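Local coordinates for pectate lyase (Cellvibrio cellulosa, PDB 1GXM), which cleaves pectate by anti-beta-elimination, as a family 10 polysaccharide lyase of which this chain is the catalytic module, at residues A[203-206]-A[211-214]; A[256-261]-A[312-317]; A[278-283]-A[287-292]; A[299-302]-A[308-311]. All coordinates share one frame; numbering follows the deposited sequence. Where two conformers were deposited one is given.

Interaction 1: residues A[203-206]-A[211-214]; sequences PKKA and LESL
Lys205 and Glu212 meet through a two-pronged salt bridge that spans the loop between strands 195-196 and 214-215. Lys205 NZ gives a 2.9 Å hydrogen bond to Glu212 OE1 on its syn side, only 19° out of the carboxylate plane, and a weak one of 3.2 Å to Glu212 OE2. Both chains bend to make this fit. The last torsion of Lys205 (chi4 -73°) folds NZ back over the acid, while Glu212 turns at chi2 (91°), so that the ammonium nitrogen faces both oxygens, nearer OE1.

Van der Waals contacts run alongside the charged pair. The aliphatic part of Lys205 lies against the same carboxylate, with CG 3.3 Å from Glu212 OE1. Glu212 CG rests 3.8 Å from the carbonyl carbon of Lys204, and its CB faces Pro203 CB at 4.1 Å. Leu211 CD2 also comes within 4.1 Å of Lys205 NZ.

No backbone hydrogen bond joins the two segments. Within 211-214, Ser213 OG donates to Leu211 O at 2.8 Å, bracing the backbone around Glu212. Segment 203-206 is tied instead to strand 195-196, through Gln195, and Lys204 NZ pairs with Asp200.

The one ion pair is the polar link across this surface contact; the rest is packing, chiefly around Glu212. Solvent probably moderates the pair's strength, while binding through both oxygens, one weakly, probably restricts rotation of the carboxylate.

Interaction 2: residues A[256-261]-A[312-317]; sequences YTYDSS and YSWGGN
Tyr258 crosses from its strand to the backbone of 313-316, laying its ring along that chain. With CG anti to the backbone N (chi1 -164°), CB starts beside the glycine pair, 3.8 Å from Gly316 N. CG comes next, directly against a carbonyl: Gly315 O lies 3.3 Å from it, over one face of the ring and nearer the rim than the centre. CD2 and CE2 follow the peptide backward, CE2 standing 3.5 Å from Gly315 N and 3.9 Å from Trp314 CB.

At the tip, OH accepts a hydrogen bond of 3.0 Å from Trp314 N, with an N-H...O angle of 161°. Tyr258 OH also meets the indole edge near its plane, 3.5 Å from Trp314 CD1. A water hydrogen-bonded to Tyr258 OH at 2.6 Å donates in turn to Tyr312 O, so the phenol is held directly and by relay.

The absence of a side chain at Gly315 lets the ring lie this close to the backbone. Strand 256-258 pairs antiparallel with strand 268-271, and strand 315-316 with 274-278; Tyr258 bridges these two small sheets, its side chain also touching Ile268 and Met276.

Interaction 3: residues A[278-283]-A[287-292]; sequences YRFYDL and RGFFSD
Tyr278 offers one ring face to Gly288, whose CA sits 3.7 Å from the ring centroid and 19° off its normal, a CH-pi contact made possible by the bare glycine backbone. At the edge of the same ring, Phe290 CZ approaches Tyr278 CE2 at 3.7 Å, the two planes lying oblique at 62°. Phe289 receives a second CH-pi contact on one face, from Phe280 CB at 3.8 Å from its centroid. The edge of the Phe289 ring runs along the backbone at Tyr281 C and Asp282 N. Its first torsion (chi1 73°) stands CG between its own N and carbonyl carbon, which turns the ring toward segment 278-283.

The backbones meet at a single antiparallel bridge, Tyr281 with Gly288. Phe289 N donates to Phe280 O at 3.0 Å and Asp282 N to Arg287 O at 2.8 Å, one bond on either flank of the bridge. A water extends the join, accepting from Phe280 N and donating to Phe289 O at 2.8 Å. Tyr281 OH accepts from Tyr278 N, bracing the turn between them, and is also bonded to Thr251 O.

Strand 280-281 pairs on its other side with strand 214-215, while the weakly bonded strand 290-291 pairs with 297-298. The turn between the segments thus links two short antiparallel sheets, and Asp282 reaches Lys297 in a salt bridge.

Interaction 4: residues A[299-302]-A[308-311]; sequences YDIT and RRTG
Arg309 leaves its helix with CG opposite the backbone N (chi1 -174°), runs straight as far as CD and then kinks (chi3 51°), which swings the guanidinium round to the carbonyl of Ile301. The acceptor belongs to an Asx turn: Asp300 OD1 takes a 3.0 Å hydrogen bond from the backbone N of Thr302. Thr302 OG1 donates to the same Asp300 OD1 at 2.6 Å, and both donors come from the same side of the carboxylate plane. This turn leads into the 3-10 segment at 301-302 and presents Ile301 O to the helix.

Arg309 NH1 donates to that oxygen at 3.1 Å, with Ile301 O close to the guanidinium plane. Nearer the backbone, the hydrocarbon parts pack: Ile301 CG1, in an extended chain of its own, lies 3.9 Å from Arg309 CD, and Ile301 CD1 reaches Arg309 CG at 4.0 Å. The isoleucine thereby shields the methylene stem of a buried arginine.

Other guanidinium nitrogens of Arg309 bond to backbone carbonyls outside the two segments. NE bonds to Ala263 O and NH2 to Ala264 O, while NH1 makes a further, weak bond to Met304 O. Ringed by these oxygens, the cation is probably stabilised by carbonyl dipoles, and it holds helix 306-311 to two loops. The bond to Ile301 is slightly bent, the N-H...O angle from Arg309 NH1 to Ile301 O being 154°.

In the catalytic module, among its short strands, loops and helix 306-311, interactions 2, 3 and 4 touch one another, and interaction 1 joins them through interaction 3. Leu214 N and Tyr281 O, 2.8 Å apart, make that junction. Interaction 3 meets interaction 2 where Arg279 NH1 lies 2.9 Å from Ser313 O, and interaction 4 where Phe290 CE2 packs 3.5 Å from Ile301 N. Trp314 NE1 lies 2.9 Å from Arg308 O, coupling interactions 2 and 4. Both 3 and 4 fall between the segments of interaction 2 in sequence. Interactions 1 and 2 do not touch, their centres being about 20 Å apart. A glycerol, probably from the crystallisation liquor, lies about 5 Å from the Lys204 side chain.

Interaction 1: residues A[203-206]-A[211-214]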
loop_
_atom_site.group_PDB
_atom_site.type_symbol
_atom_site.label_atom_id
_atom_site.label_comp_id
_atom_site.label_asym_id
_atom_site.label_seq_id
_atom_site.Cartn_x
_atom_site.Cartn_y
_atom_site.Cartn_z
ATOM N N PRO A 203 -14.723 0.738 6.974
ATOM C CA PRO A 203 -13.584 1.461 7.532
ATOM C C PRO A 203 -13.393 1.145 8.987
ATOM O O PRO A 203 -14.339 1.012 9.743
ATOM C CB PRO A 203 -13.975 2.918 7.358
ATOM C CG PRO A 203 -14.860 2.886 6.151
ATOM C CD PRO A 203 -15.682 1.635 6.314
ATOM N N LYS A 204 -12.141 1.047 9.377
ATOM C CA LYS A 204 -11.759 0.763 10.752
ATOM C C LYS A 204 -10.712 1.751 11.235
ATOM O O LYS A 204 -10.060 2.438 10.445
ATOM C CB LYS A 204 -11.150 -0.637 10.873
ATOM C CG LYS A 204 -12.062 -1.736 10.418
ATOM C CD LYS A 204 -13.300 -1.919 11.283
ATOM C CE LYS A 204 -14.142 -3.012 10.726
ATOM N NZ LYS A 204 -15.417 -3.220 11.508
ATOM N N LYS A 205 -10.553 1.802 12.542
ATOM C CA LYS A 205 -9.449 2.501 13.182
ATOM C C LYS A 205 -8.215 1.599 13.187
ATOM O O LYS A 205 -8.296 0.388 12.994
ATOM C CB LYS A 205 -9.759 2.824 14.646
ATOM C CG LYS A 205 -11.076 3.516 14.933
ATOM C CD LYS A 205 -11.261 3.787 16.439
ATOM C CE LYS A 205 -12.678 4.191 16.832
ATOM N NZ LYS A 205 -13.029 5.561 16.414
ATOM N N ALA A 206 -7.063 2.213 13.426
ATOM C CA ALA A 206 -5.832 1.480 13.662
ATOM C C ALA A 206 -5.289 1.935 15.007
ATOM O O ALA A 206 -5.912 1.658 16.039
ATOM C CB ALA A 206 -4.846 1.614 12.519
ATOM N N LEU A 211 -8.101 7.154 12.653
ATOM C CA LEU A 211 -9.523 6.930 12.785
ATOM C C LEU A 211 -10.127 6.507 11.465
ATOM O O LEU A 211 -9.528 6.599 10.415
ATOM C CB LEU A 211 -10.177 8.198 13.304
ATOM C CG LEU A 211 -9.617 8.781 14.591
ATOM C CD1 LEU A 211 -10.478 9.937 15.027
ATOM C CD2 LEU A 211 -9.608 7.750 15.694
ATOM N N GLU A 212 -11.375 6.100 11.536
ATOM C CA GLU A 212 -12.147 5.783 10.350
ATOM C C GLU A 212 -12.263 7.033 9.501
ATOM O O GLU A 212 -12.610 8.094 9.988
ATOM C CB GLU A 212 -13.552 5.293 10.712
ATOM C CG GLU A 212 -13.592 4.179 11.767
ATOM C CD GLU A 212 -13.716 4.699 13.204
ATOM O OE1 GLU A 212 -13.130 5.753 13.571
ATOM O OE2 GLU A 212 -14.418 4.055 14.016
ATOM N N SER A 213 -11.994 6.866 8.221
ATOM C CA SER A 213 -11.741 7.989 7.355
ATOM C C SER A 213 -11.500 7.530 5.953
ATOM O O SER A 213 -11.282 6.349 5.709
ATOM C CB SER A 213 -10.506 8.726 7.828
ATOM O OG SER A 213 -9.419 7.837 7.938
ATOM N N LEU A 214 -11.548 8.468 5.019
ATOM C CA LEU A 214 -10.881 8.260 3.733
ATOM C C LEU A 214 -9.433 8.662 3.869
ATOM O O LEU A 214 -9.101 9.711 4.431
ATOM C CB LEU A 214 -11.536 9.086 2.646
ATOM C CG LEU A 214 -13.013 8.773 2.445
ATOM C CD1 LEU A 214 -13.584 9.715 1.416
ATOM C CD2 LEU A 214 -13.214 7.357 2.018
#

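Interaction 2: residues A[256-261]-A[312-317]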
loop_
_atom_site.group_PDB
_atom_site.type_symbol
_atom_site.label_atom_id
_atom_site.label_comp_id
_atom_site.label_asym_id
_atom_site.label_seq_id
_atom_site.Cartn_x
_atom_site.Cartn_y
_atom_site.Cartn_z
ATOM N N TYR A 256 -2.475 25.846 -0.378
ATOM C CA TYR A 256 -1.778 25.441 0.840
ATOM C C TYR A 256 -0.863 24.272 0.547
ATOM O O TYR A 256 -1.045 23.547 -0.418
ATOM C CB TYR A 256 -2.780 25.045 1.939
ATOM C CG TYR A 256 -3.588 26.227 2.414
ATOM C CD1 TYR A 256 -4.685 26.650 1.677
ATOM C CD2 TYR A 256 -3.232 26.953 3.535
ATOM C CE1 TYR A 256 -5.438 27.734 2.032
ATOM C CE2 TYR A 256 -4.009 28.086 3.899
ATOM C CZ TYR A 256 -5.104 28.437 3.121
ATOM O OH TYR A 256 -5.909 29.534 3.423
ATOM N N THR A 257 0.085 24.079 1.434
ATOM C CA THR A 257 0.944 22.925 1.412
ATOM C C THR A 257 1.212 22.495 2.840
ATOM O O THR A 257 1.061 23.273 3.777
ATOM C CB THR A 257 2.216 23.258 0.640
ATOM O OG1 THR A 257 2.826 22.044 0.172
ATOM C CG2 THR A 257 3.243 23.985 1.496
ATOM N N TYR A 258 1.657 21.262 2.980
ATOM C CA TYR A 258 2.027 20.716 4.270
ATOM C C TYR A 258 3.539 20.773 4.398
ATOM O O TYR A 258 4.265 20.179 3.619
ATOM C CB TYR A 258 1.553 19.268 4.408
ATOM C CG TYR A 258 1.566 18.781 5.835
ATOM C CD1 TYR A 258 2.698 18.195 6.392
ATOM C CD2 TYR A 258 0.450 18.909 6.627
ATOM C CE1 TYR A 258 2.701 17.757 7.691
ATOM C CE2 TYR A 258 0.443 18.459 7.924
ATOM C CZ TYR A 258 1.574 17.906 8.455
ATOM O OH TYR A 258 1.515 17.444 9.748
ATOM N N ASP A 259 4.008 21.514 5.384
ATOM C CA ASP A 259 5.423 21.695 5.601
ATOM C C ASP A 259 5.746 21.184 6.992
ATOM O O ASP A 259 5.502 21.866 7.982
ATOM C CB ASP A 259 5.789 23.160 5.413
ATOM C CG ASP A 259 7.279 23.380 5.418
ATOM O OD1 ASP A 259 7.996 22.507 5.918
ATOM O OD2 ASP A 259 7.772 24.410 4.940
ATOM N N SER A 260 6.252 19.966 7.074
ATOM C CA SER A 260 6.486 19.339 8.368
ATOM C C SER A 260 7.512 20.120 9.196
ATOM O O SER A 260 7.503 20.030 10.416
ATOM C CB SER A 260 6.919 17.886 8.218
ATOM O OG SER A 260 8.206 17.796 7.665
ATOM N N SER A 261 8.366 20.896 8.530
ATOM C CA SER A 261 9.349 21.747 9.226
ATOM C C SER A 261 8.696 22.848 10.063
ATOM O O SER A 261 9.325 23.429 10.961
ATOM C CB SER A 261 10.334 22.384 8.234
ATOM O OG SER A 261 9.855 23.608 7.684
ATOM N N TYR A 312 3.895 13.013 13.396
ATOM C CA TYR A 312 3.098 12.303 12.401
ATOM C C TYR A 312 2.674 13.317 11.363
ATOM O O TYR A 312 2.385 14.466 11.710
ATOM C CB TYR A 312 1.871 11.729 13.102
ATOM C CG TYR A 312 1.055 10.696 12.380
ATOM C CD1 TYR A 312 1.468 9.384 12.300
ATOM C CD2 TYR A 312 -0.181 11.014 11.833
ATOM C CE1 TYR A 312 0.685 8.440 11.682
ATOM C CE2 TYR A 312 -0.953 10.079 11.204
ATOM C CZ TYR A 312 -0.539 8.781 11.161
ATOM O OH TYR A 312 -1.296 7.822 10.532
ATOM N N SER A 313 2.666 12.920 10.094
ATOM C CA SER A 313 2.265 13.826 9.025
ATOM C C SER A 313 0.766 13.772 8.838
ATOM O O SER A 313 0.200 12.704 8.615
ATOM C CB SER A 313 2.904 13.453 7.703
ATOM O OG SER A 313 4.278 13.644 7.773
ATOM N N TRP A 314 0.115 14.913 8.872
ATOM C CA TRP A 314 -1.345 15.003 8.805
ATOM C C TRP A 314 -1.859 15.421 7.438
ATOM O O TRP A 314 -3.053 15.536 7.239
ATOM C CB TRP A 314 -1.850 15.958 9.892
ATOM C CG TRP A 314 -1.575 15.381 11.225
ATOM C CD1 TRP A 314 -0.460 15.567 11.985
ATOM C CD2 TRP A 314 -2.351 14.386 11.891
ATOM N NE1 TRP A 314 -0.527 14.792 13.112
ATOM C CE2 TRP A 314 -1.679 14.056 13.077
ATOM C CE3 TRP A 314 -3.572 13.774 11.629
ATOM C CZ2 TRP A 314 -2.168 13.153 13.981
ATOM C CZ3 TRP A 314 -4.055 12.865 12.538
ATOM C CH2 TRP A 314 -3.347 12.546 13.685
ATOM N N GLY A 315 -0.944 15.634 6.498
ATOM C CA GLY A 315 -1.288 16.028 5.160
ATOM C C GLY A 315 -0.059 15.926 4.309
ATOM O O GLY A 315 1.036 15.686 4.797
ATOM N N GLY A 316 -0.244 16.158 3.030
ATOM C CA GLY A 316 0.849 16.082 2.110
ATOM C C GLY A 316 0.408 16.204 0.680
ATOM O O GLY A 316 -0.727 16.455 0.363
ATOM N N ASN A 317 1.368 15.996 -0.197
ATOM C CA ASN A 317 1.187 16.149 -1.613
ATOM C C ASN A 317 0.747 14.834 -2.259
ATOM O O ASN A 317 1.205 14.462 -3.329
ATOM C CB ASN A 317 2.521 16.725 -2.137
ATOM C CG ASN A 317 2.621 16.672 -3.641
ATOM O OD1 ASN A 317 3.655 16.397 -4.265
ATOM N ND2 ASN A 317 1.506 16.983 -4.242
HETATM O O HOH W 1 3.860 17.099 10.878
#

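Interaction 3: residues A[278-283]-A[287-292]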
loop_
_atom_site.group_PDB
_atom_site.type_symbol
_atom_site.label_atom_id
_atom_site.label_comp_id
_atom_site.label_asym_id
_atom_site.label_seq_id
_atom_site.Cartn_x
_atom_site.Cartn_y
_atom_site.Cartn_z
ATOM N N TYR A 278 -5.259 16.093 2.790
ATOM C CA TYR A 278 -5.219 15.615 4.147
ATOM C C TYR A 278 -4.936 14.124 4.196
ATOM O O TYR A 278 -5.281 13.369 3.287
ATOM C CB TYR A 278 -6.531 15.896 4.858
ATOM C CG TYR A 278 -6.777 17.364 5.084
ATOM C CD1 TYR A 278 -7.401 18.145 4.127
ATOM C CD2 TYR A 278 -6.373 17.974 6.254
ATOM C CE1 TYR A 278 -7.616 19.493 4.346
ATOM C CE2 TYR A 278 -6.573 19.321 6.473
ATOM C CZ TYR A 278 -7.203 20.067 5.525
ATOM O OH TYR A 278 -7.399 21.406 5.764
ATOM N N ARG A 279 -4.326 13.693 5.284
ATOM C CA ARG A 279 -4.158 12.274 5.512
ATOM C C ARG A 279 -5.481 11.572 5.812
ATOM O O ARG A 279 -5.663 10.411 5.422
ATOM C CB ARG A 279 -3.178 12.054 6.640
ATOM C CG ARG A 279 -2.744 10.632 6.822
ATOM C CD ARG A 279 -1.452 10.567 7.504
ATOM N NE ARG A 279 -0.929 9.222 7.613
ATOM C CZ ARG A 279 0.282 8.963 8.025
ATOM N NH1 ARG A 279 1.070 9.948 8.378
ATOM N NH2 ARG A 279 0.701 7.717 8.099
ATOM N N PHE A 280 -6.367 12.275 6.500
ATOM C CA PHE A 280 -7.653 11.737 6.928
ATOM C C PHE A 280 -8.765 12.675 6.528
ATOM O O PHE A 280 -8.716 13.856 6.844
ATOM C CB PHE A 280 -7.688 11.583 8.439
ATOM C CG PHE A 280 -6.562 10.765 8.992
ATOM C CD1 PHE A 280 -6.605 9.381 8.960
ATOM C CD2 PHE A 280 -5.459 11.382 9.543
ATOM C CE1 PHE A 280 -5.557 8.651 9.443
ATOM C CE2 PHE A 280 -4.414 10.652 10.027
ATOM C CZ PHE A 280 -4.472 9.276 10.001
ATOM N N TYR A 281 -9.776 12.129 5.873
ATOM C CA TYR A 281 -10.990 12.856 5.559
ATOM C C TYR A 281 -12.177 12.170 6.194
ATOM O O TYR A 281 -12.281 10.950 6.209
ATOM C CB TYR A 281 -11.258 12.862 4.067
ATOM C CG TYR A 281 -10.294 13.680 3.283
ATOM C CD1 TYR A 281 -9.094 13.156 2.874
ATOM C CD2 TYR A 281 -10.583 14.996 2.973
ATOM C CE1 TYR A 281 -8.214 13.902 2.135
ATOM C CE2 TYR A 281 -9.705 15.759 2.254
ATOM C CZ TYR A 281 -8.520 15.216 1.821
ATOM O OH TYR A 281 -7.610 15.953 1.092
ATOM N N ASP A 282 -13.115 12.965 6.668
ATOM C CA ASP A 282 -14.331 12.405 7.218
ATOM C C ASP A 282 -15.089 11.636 6.136
ATOM O O ASP A 282 -15.283 12.139 5.025
ATOM C CB ASP A 282 -15.192 13.509 7.803
ATOM C CG ASP A 282 -16.436 12.989 8.435
ATOM O OD1 ASP A 282 -17.462 12.813 7.727
ATOM O OD2 ASP A 282 -16.453 12.702 9.624
ATOM N N LEU A 283 -15.553 10.438 6.477
ATOM C CA LEU A 283 -16.190 9.549 5.528
ATOM C C LEU A 283 -17.376 10.191 4.837
ATOM O O LEU A 283 -17.602 9.951 3.677
ATOM C CB LEU A 283 -16.633 8.279 6.237
ATOM C CG LEU A 283 -15.490 7.347 6.596
ATOM C CD1 LEU A 283 -15.990 6.292 7.535
ATOM C CD2 LEU A 283 -14.871 6.676 5.378
ATOM N N ARG A 287 -14.442 16.281 4.979
ATOM C CA ARG A 287 -13.632 17.287 5.649
ATOM C C ARG A 287 -12.361 16.670 6.180
ATOM O O ARG A 287 -12.393 15.645 6.863
ATOM C CB ARG A 287 -14.396 17.900 6.809
ATOM C CG ARG A 287 -13.795 19.164 7.342
ATOM C CD ARG A 287 -14.705 19.944 8.270
ATOM N NE ARG A 287 -13.988 21.110 8.760
ATOM C CZ ARG A 287 -14.358 21.818 9.800
ATOM N NH1 ARG A 287 -15.439 21.477 10.460
ATOM N NH2 ARG A 287 -13.637 22.868 10.168
ATOM N N GLY A 288 -11.238 17.309 5.913
ATOM C CA GLY A 288 -9.985 16.857 6.483
ATOM C C GLY A 288 -10.020 16.990 7.989
ATOM O O GLY A 288 -10.548 17.969 8.519
ATOM N N PHE A 289 -9.435 16.039 8.696
ATOM C CA PHE A 289 -9.474 16.075 10.142
ATOM C C PHE A 289 -8.213 15.532 10.762
ATOM O O PHE A 289 -7.335 14.991 10.107
ATOM C CB PHE A 289 -10.717 15.379 10.708
ATOM C CG PHE A 289 -10.685 13.890 10.619
ATOM C CD1 PHE A 289 -10.067 13.133 11.600
ATOM C CD2 PHE A 289 -11.359 13.230 9.629
ATOM C CE1 PHE A 289 -10.057 11.764 11.551
ATOM C CE2 PHE A 289 -11.344 11.837 9.587
ATOM C CZ PHE A 289 -10.716 11.117 10.577
ATOM N N PHE A 290 -8.141 15.772 12.059
ATOM C CA PHE A 290 -7.004 15.409 12.869
ATOM C C PHE A 290 -7.437 14.580 14.051
ATOM O O PHE A 290 -8.586 14.582 14.450
ATOM C CB PHE A 290 -6.302 16.677 13.347
ATOM C CG PHE A 290 -6.061 17.653 12.247
ATOM C CD1 PHE A 290 -5.103 17.391 11.285
ATOM C CD2 PHE A 290 -6.838 18.775 12.115
ATOM C CE1 PHE A 290 -4.924 18.268 10.221
ATOM C CE2 PHE A 290 -6.656 19.652 11.061
ATOM C CZ PHE A 290 -5.701 19.396 10.117
ATOM N N SER A 291 -6.464 13.909 14.626
ATOM C CA SER A 291 -6.683 13.106 15.814
ATOM C C SER A 291 -5.492 13.270 16.752
ATOM O O SER A 291 -4.641 14.142 16.558
ATOM C CB SER A 291 -6.990 11.663 15.426
ATOM O OG SER A 291 -7.320 10.897 16.563
ATOM N N ASP A 292 -5.438 12.453 17.782
ATOM C CA ASP A 292 -4.402 12.591 18.772
ATOM C C ASP A 292 -4.352 11.300 19.550
ATOM O O ASP A 292 -5.101 10.382 19.264
ATOM C CB ASP A 292 -4.742 13.775 19.673
ATOM C CG ASP A 292 -3.530 14.489 20.223
ATOM O OD1 ASP A 292 -2.452 13.869 20.361
ATOM O OD2 ASP A 292 -3.637 15.686 20.568
HETATM O O HOH W 2 -5.523 14.651 8.052
#

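Interaction 4: residues A[299-302]-A[308-311]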
loop_
_atom_site.group_PDB
_atom_site.type_symbol
_atom_site.label_atom_id
_atom_site.label_comp_id
_atom_site.label_asym_id
_atom_site.label_seq_id
_atom_site.Cartn_x
_atom_site.Cartn_y
_atom_site.Cartn_z
ATOM N N TYR A 299 -10.768 19.474 14.082
ATOM C CA TYR A 299 -10.624 20.090 12.776
ATOM C C TYR A 299 -9.613 21.219 12.699
ATOM O O TYR A 299 -9.429 21.770 11.617
ATOM C CB TYR A 299 -11.989 20.526 12.260
ATOM C CG TYR A 299 -12.890 19.350 12.055
ATOM C CD1 TYR A 299 -12.784 18.558 10.931
ATOM C CD2 TYR A 299 -13.820 18.986 13.021
ATOM C CE1 TYR A 299 -13.578 17.471 10.742
ATOM C CE2 TYR A 299 -14.630 17.880 12.834
ATOM C CZ TYR A 299 -14.497 17.118 11.692
ATOM O OH TYR A 299 -15.288 16.031 11.469
ATOM N N ASP A 300 -8.948 21.519 13.805
ATOM C CA ASP A 300 -7.934 22.559 13.873
ATOM C C ASP A 300 -6.664 21.912 14.408
ATOM O O ASP A 300 -6.596 21.478 15.540
ATOM C CB ASP A 300 -8.442 23.677 14.778
ATOM C CG ASP A 300 -7.471 24.796 14.956
ATOM O OD1 ASP A 300 -6.285 24.666 14.575
ATOM O OD2 ASP A 300 -7.837 25.872 15.502
ATOM N N ILE A 301 -5.642 21.852 13.567
ATOM C CA ILE A 301 -4.450 21.105 13.921
ATOM C C ILE A 301 -3.694 21.725 15.103
ATOM O O ILE A 301 -2.896 21.057 15.769
ATOM C CB ILE A 301 -3.540 20.938 12.695
ATOM C CG1 ILE A 301 -2.598 19.760 12.898
ATOM C CG2 ILE A 301 -2.781 22.250 12.371
ATOM C CD1 ILE A 301 -1.711 19.493 11.710
ATOM N N THR A 302 -3.968 22.990 15.387
ATOM C CA THR A 302 -3.320 23.668 16.507
ATOM C C THR A 302 -3.849 23.184 17.853
ATOM O O THR A 302 -3.224 23.435 18.870
ATOM C CB THR A 302 -3.446 25.215 16.384
ATOM O OG1 THR A 302 -4.811 25.606 16.525
ATOM C CG2 THR A 302 -3.041 25.699 15.006
ATOM N N ARG A 308 2.148 14.828 18.654
ATOM C CA ARG A 308 1.483 14.228 17.498
ATOM C C ARG A 308 1.534 15.146 16.281
ATOM O O ARG A 308 1.545 14.668 15.171
ATOM C CB ARG A 308 0.041 13.822 17.796
ATOM C CG ARG A 308 -0.090 12.508 18.570
ATOM C CD ARG A 308 0.321 11.290 17.794
ATOM N NE ARG A 308 1.768 11.130 17.756
ATOM C CZ ARG A 308 2.425 10.341 16.937
ATOM N NH1 ARG A 308 1.784 9.632 16.029
ATOM N NH2 ARG A 308 3.735 10.283 16.984
ATOM N N ARG A 309 1.542 16.455 16.479
ATOM C CA ARG A 309 1.580 17.356 15.335
ATOM C C ARG A 309 2.940 17.303 14.667
ATOM O O ARG A 309 3.043 17.384 13.451
ATOM C CB ARG A 309 1.237 18.775 15.756
ATOM C CG ARG A 309 1.114 19.730 14.564
ATOM C CD ARG A 309 0.543 21.097 14.884
ATOM N NE ARG A 309 1.265 21.673 16.007
ATOM C CZ ARG A 309 0.813 21.772 17.249
ATOM N NH1 ARG A 309 -0.419 21.428 17.566
ATOM N NH2 ARG A 309 1.608 22.237 18.180
ATOM N N THR A 310 3.989 17.136 15.468
ATOM C CA THR A 310 5.346 17.092 14.923
ATOM C C THR A 310 5.767 15.663 14.548
ATOM O O THR A 310 6.612 15.470 13.681
ATOM C CB THR A 310 6.374 17.663 15.914
ATOM O OG1 THR A 310 6.299 16.934 17.148
ATOM C CG2 THR A 310 6.067 19.092 16.252
ATOM N N GLY A 311 5.169 14.656 15.183
ATOM C CA GLY A 311 5.625 13.284 15.052
ATOM C C GLY A 311 4.929 12.454 14.000
ATOM O O GLY A 311 5.304 11.342 13.741
#